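Local structure of protection of telomeres protein poz1 (Schizosaccharomyces pombe, 5WE0) at residues 149-152 / 153-156. The protein binds telomeric DNA and negatively regulates telomerase and telomere length in fission yeast. Sequence-based numbering, arbitrary orientation.
Sequences CRWM and AFHF
Two turns near the C-terminal end of the long alpha-helix 130-157 bring Arg-150 and Trp-151 against Phe-154, and Met-152 against Phe-156, by i,i+3 and i,i+4 packing. Four i,i+4 backbone hydrogen bonds hold the turns; the shortest runs from Phe-154 N to Arg-150 O at 2.7 Å. Phenylalanine suits position 154 because its flat apolar ring offers a face to Arg-150 and an edge to the indole. CG of Arg-150 lies over one face, 3.9 Å from the ring centroid in a CH-pi contact, and Arg-150 O lies over the ring too, toward its rim. Arginine fits because its CG methylene covers the ring while the chain runs on past CZ, NH2 making a weak hydrogen bond with the backbone of another protein's chain; NE, buried here, has no partner in the model. Trp-151 gives the Phe-154 edge a broad face in a T-shaped pair, planes 62° apart, while its NE1 makes a weak hydrogen bond to Met-207 O. An alanine in place of Phe-154 would probably leave the Arg-150 CG methylene and the indole face without their shared aromatic partner and open a gap toward Val-200 and His-203 of helix 193-206. On another side of the helix, Met-152 and Phe-156 both pack on Phe-170 of helix 164-174. With CG anti to the backbone N (chi1 -171°), bends at the next two torsions carry the flexible methionine chain onward, toward Phe-156 one turn later. SD stands obliquely to that ring in a Met-aromatic contact, while CE lies over one face in a CH-pi contact, 3.8 Å from Phe-156 CE2.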
ATOM      1  N   CYS A 149      -2.207   6.393  -7.400  1.00 24.19           N
ATOM      2  CA  CYS A 149      -3.457   7.065  -7.783  1.00 28.62           C
ATOM      3  C   CYS A 149      -3.542   7.280  -9.288  1.00 26.75           C
ATOM      4  O   CYS A 149      -4.612   7.143  -9.886  1.00 28.09           O
ATOM      5  CB  CYS A 149      -3.571   8.424  -7.090  1.00 31.09           C
ATOM      6  SG  CYS A 149      -3.624   8.317  -5.310  1.00 40.68           S
ATOM      7  N   ARG A 150      -2.437   7.672  -9.901  1.00 26.68           N
ATOM      8  CA  ARG A 150      -2.427   7.914 -11.330  1.00 30.88           C
ATOM      9  C   ARG A 150      -2.650   6.615 -12.107  1.00 33.46           C
ATOM     10  O   ARG A 150      -3.410   6.584 -13.090  1.00 30.28           O
ATOM     11  CB  ARG A 150      -1.111   8.571 -11.716  1.00 32.88           C
ATOM     12  CG  ARG A 150      -1.118   9.060 -13.131  1.00 46.22           C
ATOM     13  CD  ARG A 150      -0.397  10.384 -13.231  1.00 54.39           C
ATOM     14  NE  ARG A 150       0.867  10.127 -13.902  1.00 65.43           N
ATOM     15  CZ  ARG A 150       1.705  11.059 -14.323  1.00 63.87           C
ATOM     16  NH1 ARG A 150       2.818  10.693 -14.946  1.00 66.44           N
ATOM     17  NH2 ARG A 150       1.425  12.339 -14.122  1.00 67.12           N
ATOM     18  N   TRP A 151      -2.009   5.525 -11.680  1.00 29.17           N
ATOM     19  CA  TRP A 151      -2.203   4.275 -12.411  1.00 32.07           C
ATOM     20  C   TRP A 151      -3.594   3.693 -12.190  1.00 29.18           C
ATOM     21  O   TRP A 151      -4.157   3.097 -13.120  1.00 27.44           O
ATOM     22  CB  TRP A 151      -1.105   3.281 -12.047  1.00 25.18           C
ATOM     23  CG  TRP A 151       0.108   3.554 -12.911  1.00 31.96           C
ATOM     24  CD1 TRP A 151       0.960   4.639 -12.842  1.00 29.92           C
ATOM     25  CD2 TRP A 151       0.554   2.768 -14.018  1.00 27.41           C
ATOM     26  NE1 TRP A 151       1.921   4.553 -13.829  1.00 31.05           N
ATOM     27  CE2 TRP A 151       1.693   3.413 -14.560  1.00 32.31           C
ATOM     28  CE3 TRP A 151       0.116   1.572 -14.588  1.00 31.50           C
ATOM     29  CZ2 TRP A 151       2.397   2.890 -15.636  1.00 38.82           C
ATOM     30  CZ3 TRP A 151       0.797   1.068 -15.678  1.00 38.88           C
ATOM     31  CH2 TRP A 151       1.931   1.722 -16.192  1.00 43.13           C
ATOM     32  N   MET A 152      -4.186   3.900 -11.003  1.00 25.76           N
ATOM     33  CA  MET A 152      -5.600   3.581 -10.816  1.00 26.93           C
ATOM     34  C   MET A 152      -6.471   4.419 -11.753  1.00 28.60           C
ATOM     35  O   MET A 152      -7.392   3.897 -12.390  1.00 33.07           O
ATOM     36  CB  MET A 152      -6.016   3.805  -9.361  1.00 28.39           C
ATOM     37  CG  MET A 152      -7.419   3.308  -9.013  1.00 23.07           C
ATOM     38  SD  MET A 152      -7.543   1.512  -9.171  1.00 33.12           S
ATOM     39  CE  MET A 152      -8.770   1.308 -10.470  1.00 30.21           C
ATOM     40  N   ALA A 153      -6.176   5.713 -11.869  1.00 26.85           N
ATOM     41  CA  ALA A 153      -6.901   6.562 -12.810  1.00 30.74           C
ATOM     42  C   ALA A 153      -6.734   6.064 -14.241  1.00 29.20           C
ATOM     43  O   ALA A 153      -7.713   5.970 -14.986  1.00 32.39           O
ATOM     44  CB  ALA A 153      -6.419   8.009 -12.692  1.00 26.87           C
ATOM     45  N   PHE A 154      -5.504   5.711 -14.636  1.00 29.70           N
ATOM     46  CA  PHE A 154      -5.271   5.140 -15.964  1.00 28.06           C
ATOM     47  C   PHE A 154      -6.153   3.925 -16.223  1.00 32.06           C
ATOM     48  O   PHE A 154      -6.735   3.782 -17.306  1.00 29.99           O
ATOM     49  CB  PHE A 154      -3.810   4.738 -16.120  1.00 26.60           C
ATOM     50  CG  PHE A 154      -2.866   5.890 -16.242  1.00 27.86           C
ATOM     51  CD1 PHE A 154      -3.329   7.167 -16.497  1.00 29.29           C
ATOM     52  CD2 PHE A 154      -1.498   5.689 -16.090  1.00 33.86           C
ATOM     53  CE1 PHE A 154      -2.451   8.231 -16.603  1.00 33.81           C
ATOM     54  CE2 PHE A 154      -0.606   6.741 -16.203  1.00 35.00           C
ATOM     55  CZ  PHE A 154      -1.082   8.018 -16.462  1.00 37.49           C
ATOM     56  N   HIS A 155      -6.244   3.017 -15.246  1.00 30.03           N
ATOM     57  CA  HIS A 155      -7.056   1.817 -15.438  1.00 27.46           C
ATOM     58  C   HIS A 155      -8.521   2.178 -15.668  1.00 32.34           C
ATOM     59  O   HIS A 155      -9.162   1.628 -16.575  1.00 33.61           O
ATOM     60  CB  HIS A 155      -6.905   0.891 -14.233  1.00 29.05           C
ATOM     61  CG  HIS A 155      -7.671  -0.390 -14.344  1.00 32.80           C
ATOM     62  ND1 HIS A 155      -8.957  -0.532 -13.865  1.00 32.75           N
ATOM     63  CD2 HIS A 155      -7.318  -1.599 -14.846  1.00 28.98           C
ATOM     64  CE1 HIS A 155      -9.368  -1.770 -14.080  1.00 32.36           C
ATOM     65  NE2 HIS A 155      -8.394  -2.436 -14.677  1.00 33.91           N
ATOM     66  N   PHE A 156      -9.068   3.103 -14.856  1.00 30.98           N
ATOM     67  CA  PHE A 156     -10.439   3.596 -15.065  1.00 35.45           C
ATOM     68  C   PHE A 156     -10.628   4.119 -16.487  1.00 31.30           C
ATOM     69  O   PHE A 156     -11.591   3.763 -17.168  1.00 33.02           O
ATOM     70  CB  PHE A 156     -10.760   4.736 -14.089  1.00 33.19           C
ATOM     71  CG  PHE A 156     -11.297   4.299 -12.751  1.00 35.24           C
ATOM     72  CD1 PHE A 156     -12.488   3.610 -12.650  1.00 36.47           C
ATOM     73  CD2 PHE A 156     -10.618   4.635 -11.573  1.00 33.90           C
ATOM     74  CE1 PHE A 156     -12.995   3.250 -11.401  1.00 39.24           C
ATOM     75  CE2 PHE A 156     -11.122   4.269 -10.319  1.00 32.99           C
ATOM     76  CZ  PHE A 156     -12.304   3.580 -10.239  1.00 31.46           C
TER